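Local coordinates for uncharacterized protein MTH_862 (Methanothermobacter thermautotrophicus, PDB 2R47) that is of unknown function, a dimeric archaeal protein of the DUF2124 family built on a mixed beta sheet flanked by helices, at residues 23-34 / 49-59; 118-128 / 138-148. All coordinates share one frame; numbering follows the deposited sequence. Where two conformers were deposited one is given.

Contact 1 of 2, residues 23-34 / 49-59; sequences VKDAERIGFAGV and VRDKDNIFIPN
Lys52 lies across the turn at residues 23-26 and gives its NZ to Ala26 O at 2.8 Å. Its chain is bent only at the last torsion (chi4 -48°), which turns NZ toward that carbonyl. CD packs on Ile29 CD1 (3.5 Å) in the conformer given, and Val49 CG2 meets the same methyl. With an alanine in place of Lys52, Ala26 O would probably lose this donor and a gap would open beside the Ile29 methyl.

From Asp53 on, the strands run parallel, and backbone bonds alternate from Glu27 O to Asn59 N. Ile57 N to Phe31 O is the shortest, 2.7 Å and nearly straight. In the conformer given, Ile55 CG2 lies over one face of the Arg28 guanidinium, while NH2 itself is bonded to Gly83 O. Asn54 lies alongside Ile29, with OD1 3.4 Å from Ile29 CB. Asn54 ND2 is held by Val49 O at 3.2 Å, which ties the strand to the turn before it. Ile55 O lies in the plane of the Phe31 ring, at its edge.

Helix 40-48 links the two strands, as in a right-handed beta-alpha-beta crossover, and packs on Phe31 and Phe56. Strand 88-91 flanks 28-33, and strand 66-71 flanks 53-58.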
# COMPACT_ATOMS: atom_id res chain seq x y z
N VAL A 23 18.26 -0.11 -3.05
CA VAL A 23 18.50 -1.56 -3.22
C VAL A 23 19.08 -1.96 -4.59
O VAL A 23 19.00 -3.12 -5.00
CB VAL A 23 17.21 -2.38 -2.94
CG1 VAL A 23 16.78 -2.12 -1.48
CG2 VAL A 23 16.10 -2.02 -3.93
N LYS A 24 19.72 -1.02 -5.27
CA LYS A 24 20.14 -1.26 -6.65
C LYS A 24 21.03 -2.47 -6.82
O LYS A 24 20.94 -3.13 -7.85
CB LYS A 24 20.86 -0.04 -7.21
CG LYS A 24 22.02 0.49 -6.40
CD LYS A 24 22.49 1.86 -6.98
CE LYS A 24 23.97 2.16 -6.68
NZ LYS A 24 24.35 3.65 -6.85
N ASP A 25 21.88 -2.75 -5.85
CA ASP A 25 22.85 -3.84 -5.97
C ASP A 25 22.39 -5.15 -5.35
O ASP A 25 23.13 -6.14 -5.37
CB ASP A 25 24.20 -3.42 -5.34
CG ASP A 25 24.89 -2.32 -6.15
OD1 ASP A 25 24.83 -2.36 -7.40
OD2 ASP A 25 25.48 -1.41 -5.53
N ALA A 26 21.16 -5.18 -4.83
CA ALA A 26 20.63 -6.35 -4.13
C ALA A 26 20.08 -7.38 -5.08
O ALA A 26 19.54 -7.04 -6.13
CB ALA A 26 19.49 -5.94 -3.14
N GLU A 27 20.13 -8.65 -4.68
CA GLU A 27 19.53 -9.74 -5.43
C GLU A 27 18.18 -10.16 -4.79
O GLU A 27 17.27 -10.56 -5.49
CB GLU A 27 20.44 -10.99 -5.40
CG GLU A 27 21.76 -10.88 -6.13
CD GLU A 27 22.60 -12.21 -6.13
OE1 GLU A 27 22.35 -13.18 -5.33
OE2 GLU A 27 23.54 -12.25 -6.95
N ARG A 28 18.14 -10.18 -3.45
CA ARG A 28 17.04 -10.78 -2.72
C ARG A 28 16.69 -9.82 -1.59
O ARG A 28 17.55 -9.50 -0.77
CB ARG A 28 17.45 -12.16 -2.17
CG ARG A 28 16.33 -12.93 -1.47
CD ARG A 28 16.63 -14.44 -1.26
NE ARG A 28 15.76 -15.03 -0.22
CZ ARG A 28 14.62 -15.64 -0.48
NH1 ARG A 28 14.20 -15.78 -1.74
NH2 ARG A 28 13.92 -16.18 0.49
N ILE A 29 15.43 -9.39 -1.59
CA ILE A 29 14.95 -8.48 -0.55
C ILE A 29 13.87 -9.16 0.27
O ILE A 29 13.01 -9.87 -0.26
CB ILE A 29 14.39 -7.19 -1.17
CG1 ILE A 29 15.48 -6.48 -1.99
CG2 ILE A 29 13.87 -6.22 -0.05
CD1 ILE A 29 14.98 -5.28 -2.76
N GLY A 30 13.91 -8.95 1.58
CA GLY A 30 12.94 -9.49 2.52
C GLY A 30 12.26 -8.28 3.12
O GLY A 30 12.94 -7.34 3.49
N PHE A 31 10.93 -8.29 3.16
CA PHE A 31 10.17 -7.20 3.84
C PHE A 31 9.52 -7.85 5.05
O PHE A 31 8.80 -8.81 4.86
CB PHE A 31 9.06 -6.67 2.91
CG PHE A 31 9.59 -6.01 1.65
CD1 PHE A 31 9.80 -4.64 1.61
CD2 PHE A 31 9.83 -6.77 0.49
CE1 PHE A 31 10.25 -4.01 0.44
CE2 PHE A 31 10.30 -6.14 -0.70
CZ PHE A 31 10.51 -4.76 -0.71
N ALA A 32 9.77 -7.32 6.25
CA ALA A 32 9.19 -7.88 7.49
C ALA A 32 8.22 -6.87 8.06
O ALA A 32 8.58 -5.71 8.28
CB ALA A 32 10.29 -8.19 8.49
N GLY A 33 7.00 -7.29 8.30
CA GLY A 33 6.05 -6.36 8.90
C GLY A 33 4.81 -7.03 9.45
O GLY A 33 4.60 -8.24 9.30
N VAL A 34 3.97 -6.22 10.05
CA VAL A 34 2.71 -6.72 10.60
C VAL A 34 1.70 -7.03 9.49
O VAL A 34 1.33 -6.16 8.71
CB VAL A 34 2.13 -5.67 11.53
CG1 VAL A 34 0.82 -6.20 12.14
CG2 VAL A 34 3.15 -5.36 12.61
N VAL A 49 10.53 -3.15 -7.34
CA VAL A 49 11.77 -3.90 -7.60
C VAL A 49 11.46 -5.34 -7.97
O VAL A 49 12.17 -6.26 -7.56
CB VAL A 49 12.78 -3.81 -6.44
CG1 VAL A 49 13.23 -2.36 -6.25
CG2 VAL A 49 12.20 -4.40 -5.10
N ARG A 50 10.47 -5.53 -8.85
CA ARG A 50 9.95 -6.87 -9.16
C ARG A 50 10.96 -7.72 -9.93
O ARG A 50 10.76 -8.92 -10.11
CB ARG A 50 8.65 -6.76 -9.94
CG ARG A 50 8.72 -5.83 -11.16
CD ARG A 50 7.36 -5.79 -11.85
NE ARG A 50 7.29 -4.91 -13.02
CZ ARG A 50 7.25 -3.57 -12.97
NH1 ARG A 50 7.31 -2.96 -11.79
NH2 ARG A 50 7.16 -2.83 -14.08
N ASP A 51 12.04 -7.08 -10.39
CA ASP A 51 13.17 -7.80 -11.00
C ASP A 51 13.94 -8.67 -10.01
O ASP A 51 14.73 -9.59 -10.40
CB ASP A 51 14.12 -6.81 -11.72
CG ASP A 51 14.61 -5.65 -10.82
OD1 ASP A 51 13.81 -4.83 -10.34
OD2 ASP A 51 15.83 -5.54 -10.64
N LYS A 52 13.80 -8.36 -8.73
CA LYS A 52 14.55 -9.04 -7.69
C LYS A 52 13.75 -10.21 -7.17
O LYS A 52 12.62 -10.40 -7.56
CB LYS A 52 14.86 -8.07 -6.56
CG LYS A 52 15.83 -6.99 -7.02
CD LYS A 52 16.12 -6.04 -5.93
CE LYS A 52 16.82 -4.79 -6.50
NZ LYS A 52 17.97 -5.11 -7.42
N ASP A 53 14.38 -11.04 -6.34
CA ASP A 53 13.65 -12.15 -5.73
C ASP A 53 13.25 -11.66 -4.33
O ASP A 53 14.10 -11.41 -3.45
CB ASP A 53 14.49 -13.44 -5.65
CG ASP A 53 14.36 -14.33 -6.92
OD1 ASP A 53 13.58 -14.02 -7.86
OD2 ASP A 53 15.05 -15.38 -6.97
N ASN A 54 11.94 -11.48 -4.12
CA ASN A 54 11.47 -10.77 -2.91
C ASN A 54 10.59 -11.69 -2.07
O ASN A 54 9.83 -12.54 -2.61
CB ASN A 54 10.61 -9.60 -3.33
CG ASN A 54 11.39 -8.57 -4.19
OD1 ASN A 54 12.53 -8.25 -3.87
ND2 ASN A 54 10.78 -8.11 -5.28
N ILE A 55 10.66 -11.50 -0.78
CA ILE A 55 9.80 -12.25 0.15
C ILE A 55 9.18 -11.35 1.22
O ILE A 55 9.72 -10.26 1.52
CB ILE A 55 10.58 -13.41 0.89
CG1 ILE A 55 11.63 -12.84 1.85
CG2 ILE A 55 11.27 -14.42 -0.12
CD1 ILE A 55 12.43 -13.97 2.66
N PHE A 56 8.07 -11.83 1.81
CA PHE A 56 7.38 -11.09 2.90
C PHE A 56 7.48 -11.96 4.14
O PHE A 56 7.10 -13.14 4.09
CB PHE A 56 5.92 -10.87 2.56
CG PHE A 56 5.14 -10.28 3.74
CD1 PHE A 56 5.47 -9.00 4.21
CD2 PHE A 56 4.16 -11.02 4.40
CE1 PHE A 56 4.82 -8.44 5.31
CE2 PHE A 56 3.49 -10.48 5.51
CZ PHE A 56 3.83 -9.20 5.97
N ILE A 57 8.00 -11.38 5.21
CA ILE A 57 8.16 -12.07 6.48
C ILE A 57 7.09 -11.50 7.41
O ILE A 57 7.13 -10.32 7.69
CB ILE A 57 9.57 -11.80 7.05
CG1 ILE A 57 10.66 -12.37 6.13
CG2 ILE A 57 9.71 -12.30 8.52
CD1 ILE A 57 11.99 -11.65 6.35
N PRO A 58 6.14 -12.34 7.85
CA PRO A 58 5.12 -11.85 8.76
C PRO A 58 5.67 -11.70 10.19
O PRO A 58 6.21 -12.65 10.78
CB PRO A 58 4.04 -12.93 8.67
CG PRO A 58 4.80 -14.22 8.44
CD PRO A 58 5.96 -13.78 7.53
N ASN A 59 5.50 -10.51 10.75
CA ASN A 59 6.02 -10.17 12.07
C ASN A 59 7.51 -10.46 12.10
O ASN A 59 8.23 -9.89 11.32
CB ASN A 59 5.22 -10.91 13.16
CG ASN A 59 3.78 -10.44 13.21
OD1 ASN A 59 3.51 -9.25 13.32
ND2 ASN A 59 2.86 -11.36 13.02

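Contact 2 of 2, residues 118-128 / 138-148; sequences GELMGLCYMDM and LDFDCVINADI
The Phe140 ring meets the backbone of strand 118-125 obliquely, its CD1 3.5 Å from Gly122 N. Val143 CG2 lies over one face of this ring, offset toward the rim. The ring lies close against the Gly122 backbone, which has no side chain there. The Tyr125 ring also has oblique neighbours: Ile148 CG1 comes to 3.7 Å from Tyr125 CD1, and Ala146 O lies near the same carbon. The third flat group is the Asn145 amide. With CG anti to the backbone N (chi1 175°), it reaches back to the turn after strand 118-125. There OD1 accepts Asp127 N at 2.7 Å, the donor tilted 31° from the carbonyl plane. A bound sulfate, probably from the crystallisation liquor, lies near Met126.

At the other end Asp141 OD2 takes Leu120 N at 2.9 Å through its anti lone pair. Asp141 N returns a bond to Leu120 O, 2.7 Å long. Between these ends the parallel ladder runs from Met121 with Cys142 to Tyr125 with Ala146. Leu123 CD1 presses on Ile144 CB at 3.5 Å, and the two side chains point the same way.

Residues 142-148 also pair antiparallel with a strand of the second subunit, so the sheet continues across the dimer. Asp141 and Asn145 thus use polar side chains to fasten backbone at the start and at the finish of a mostly apolar strand pair.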
# COMPACT_ATOMS: atom_id res chain seq x y z
N GLY A 118 24.99 -8.17 4.72
CA GLY A 118 23.82 -7.61 4.03
C GLY A 118 23.41 -6.26 4.62
O GLY A 118 24.01 -5.80 5.59
N GLU A 119 22.43 -5.59 4.02
CA GLU A 119 22.03 -4.25 4.45
C GLU A 119 20.74 -4.35 5.26
O GLU A 119 19.83 -5.08 4.86
CB GLU A 119 21.80 -3.39 3.21
CG GLU A 119 21.09 -2.07 3.42
CD GLU A 119 21.16 -1.17 2.20
OE1 GLU A 119 22.21 -1.15 1.53
OE2 GLU A 119 20.17 -0.47 1.90
N LEU A 120 20.66 -3.60 6.36
CA LEU A 120 19.45 -3.51 7.13
C LEU A 120 18.80 -2.16 6.78
O LEU A 120 19.42 -1.10 6.92
CB LEU A 120 19.74 -3.58 8.62
CG LEU A 120 18.51 -3.49 9.53
CD1 LEU A 120 17.59 -4.75 9.20
CD2 LEU A 120 18.92 -3.32 11.05
N MET A 121 17.53 -2.21 6.37
CA MET A 121 16.79 -1.01 6.06
C MET A 121 15.47 -0.92 6.82
O MET A 121 14.93 -1.93 7.26
CB MET A 121 16.48 -0.97 4.56
CG MET A 121 17.72 -0.72 3.72
SD MET A 121 17.34 -0.47 1.97
CE MET A 121 15.78 0.46 2.04
N GLY A 122 14.98 0.30 6.95
CA GLY A 122 13.62 0.53 7.40
C GLY A 122 12.83 1.38 6.43
O GLY A 122 13.32 2.37 5.85
N LEU A 123 11.56 1.04 6.29
CA LEU A 123 10.69 1.82 5.45
C LEU A 123 9.50 2.10 6.35
O LEU A 123 8.86 1.18 6.83
CB LEU A 123 10.27 0.93 4.28
CG LEU A 123 9.84 1.45 2.94
CD1 LEU A 123 10.97 2.27 2.32
CD2 LEU A 123 9.53 0.19 2.05
N CYS A 124 9.24 3.37 6.66
CA CYS A 124 8.14 3.65 7.58
C CYS A 124 7.44 4.97 7.22
O CYS A 124 7.84 5.68 6.30
CB CYS A 124 8.66 3.69 9.04
SG CYS A 124 9.89 4.98 9.37
N TYR A 125 6.37 5.27 7.96
CA TYR A 125 5.63 6.49 7.79
C TYR A 125 5.65 7.23 9.12
O TYR A 125 5.70 6.61 10.18
CB TYR A 125 4.20 6.23 7.34
CG TYR A 125 4.15 5.65 5.94
CD1 TYR A 125 3.95 6.46 4.81
CD2 TYR A 125 4.40 4.29 5.74
CE1 TYR A 125 3.94 5.90 3.52
CE2 TYR A 125 4.43 3.73 4.46
CZ TYR A 125 4.20 4.53 3.36
OH TYR A 125 4.24 3.90 2.12
N MET A 126 5.57 8.56 9.03
CA MET A 126 5.42 9.44 10.19
C MET A 126 6.54 9.24 11.20
O MET A 126 6.31 9.34 12.42
CB MET A 126 4.03 9.24 10.85
CG MET A 126 2.87 9.33 9.85
SD MET A 126 2.84 10.79 8.80
CE MET A 126 2.28 12.01 10.01
N ASP A 127 7.75 8.90 10.71
CA ASP A 127 8.97 8.81 11.53
C ASP A 127 8.88 7.71 12.60
O ASP A 127 9.44 7.85 13.70
CB ASP A 127 9.27 10.15 12.18
CG ASP A 127 10.75 10.45 12.28
OD1 ASP A 127 11.60 9.72 11.69
OD2 ASP A 127 11.06 11.46 12.97
N MET A 128 8.19 6.63 12.28
CA MET A 128 7.86 5.63 13.29
C MET A 128 9.11 5.07 13.94
O MET A 128 9.13 4.89 15.17
CB MET A 128 7.05 4.48 12.65
CG MET A 128 6.25 3.65 13.63
SD MET A 128 4.88 4.56 14.39
CE MET A 128 3.97 5.09 12.92
N LEU A 138 18.81 -0.38 17.01
CA LEU A 138 19.21 -1.16 15.80
C LEU A 138 20.25 -0.38 14.98
O LEU A 138 20.29 0.82 15.06
CB LEU A 138 18.01 -1.44 14.90
CG LEU A 138 16.83 -2.24 15.44
CD1 LEU A 138 15.73 -2.43 14.41
CD2 LEU A 138 17.34 -3.60 15.94
N ASP A 139 21.06 -1.05 14.18
CA ASP A 139 22.03 -0.37 13.33
C ASP A 139 21.48 -0.35 11.89
O ASP A 139 21.85 -1.22 11.06
CB ASP A 139 23.38 -1.11 13.40
CG ASP A 139 24.45 -0.49 12.50
OD1 ASP A 139 24.36 0.69 12.17
OD2 ASP A 139 25.40 -1.21 12.13
N PHE A 140 20.57 0.57 11.60
CA PHE A 140 20.05 0.70 10.21
C PHE A 140 21.14 1.22 9.26
O PHE A 140 21.84 2.20 9.59
CB PHE A 140 18.86 1.67 10.15
CG PHE A 140 17.59 1.11 10.67
CD1 PHE A 140 16.87 0.17 9.93
CD2 PHE A 140 17.05 1.60 11.87
CE1 PHE A 140 15.63 -0.34 10.41
CE2 PHE A 140 15.83 1.12 12.36
CZ PHE A 140 15.11 0.14 11.63
N ASP A 141 21.24 0.60 8.08
CA ASP A 141 22.05 1.19 7.02
C ASP A 141 21.34 2.30 6.27
O ASP A 141 21.97 3.25 5.82
CB ASP A 141 22.55 0.12 6.05
CG ASP A 141 23.45 -0.90 6.74
OD1 ASP A 141 24.54 -0.50 7.21
OD2 ASP A 141 23.07 -2.07 6.85
N CYS A 142 20.02 2.19 6.12
CA CYS A 142 19.29 3.22 5.37
C CYS A 142 17.85 3.18 5.88
O CYS A 142 17.32 2.10 6.08
CB CYS A 142 19.32 2.93 3.83
SG CYS A 142 18.22 3.97 2.78
N VAL A 143 17.22 4.34 6.04
CA VAL A 143 15.81 4.37 6.40
C VAL A 143 15.14 5.30 5.39
O VAL A 143 15.68 6.34 5.08
CB VAL A 143 15.55 4.89 7.89
CG1 VAL A 143 14.04 5.25 8.10
CG2 VAL A 143 15.99 3.80 8.90
N ILE A 144 13.98 4.92 4.88
CA ILE A 144 13.20 5.80 4.06
C ILE A 144 11.91 6.05 4.82
O ILE A 144 11.22 5.10 5.19
CB ILE A 144 12.89 5.13 2.70
CG1 ILE A 144 14.20 4.94 1.91
CG2 ILE A 144 11.92 6.04 1.89
CD1 ILE A 144 14.11 3.91 0.79
N ASN A 145 11.66 7.31 5.16
CA ASN A 145 10.51 7.70 5.96
C ASN A 145 9.60 8.61 5.14
O ASN A 145 10.10 9.56 4.54
CB ASN A 145 10.96 8.44 7.22
CG ASN A 145 9.77 8.97 8.02
OD1 ASN A 145 8.81 8.25 8.27
ND2 ASN A 145 9.83 10.24 8.40
N ALA A 146 8.30 8.37 5.12
CA ALA A 146 7.41 9.31 4.41
C ALA A 146 6.34 9.89 5.33
O ALA A 146 5.88 9.18 6.25
CB ALA A 146 6.71 8.59 3.25
N ASP A 147 5.87 11.11 5.04
CA ASP A 147 4.76 11.64 5.80
C ASP A 147 3.59 11.75 4.87
O ASP A 147 3.76 12.06 3.69
CB ASP A 147 5.07 13.04 6.37
CG ASP A 147 6.20 13.02 7.39
OD1 ASP A 147 6.47 11.98 8.01
OD2 ASP A 147 6.85 14.04 7.55
N ILE A 148 2.40 11.54 5.41
CA ILE A 148 1.17 11.54 4.63
C ILE A 148 0.23 12.59 5.20
O ILE A 148 0.05 12.66 6.42
CB ILE A 148 0.41 10.17 4.80
CG1 ILE A 148 1.28 8.98 4.39
CG2 ILE A 148 -0.98 10.17 4.07
CD1 ILE A 148 1.91 9.07 3.03

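Contact 1 closes before contact 2 opens along the chain, and both belong to one mixed sheet. Their centres are about 14 Å apart, on opposite sides of the chain's centre. Strand 88-91 lies between them, next to 28-33 on one flank and to 118-125 on the other. The order across this part of the sheet is 53-58, 28-33, 88-91, 118-125, 142-154, all parallel. The contacts also touch directly, Val23 CG1 lying 3.9 Å from Met121 SD. Both reach the second subunit. Contact 1 does so by packing of Phe56 and Pro58 on Tyr73 of that subunit, whereas contact 2 supplies the edge strand that carries the sheet into it.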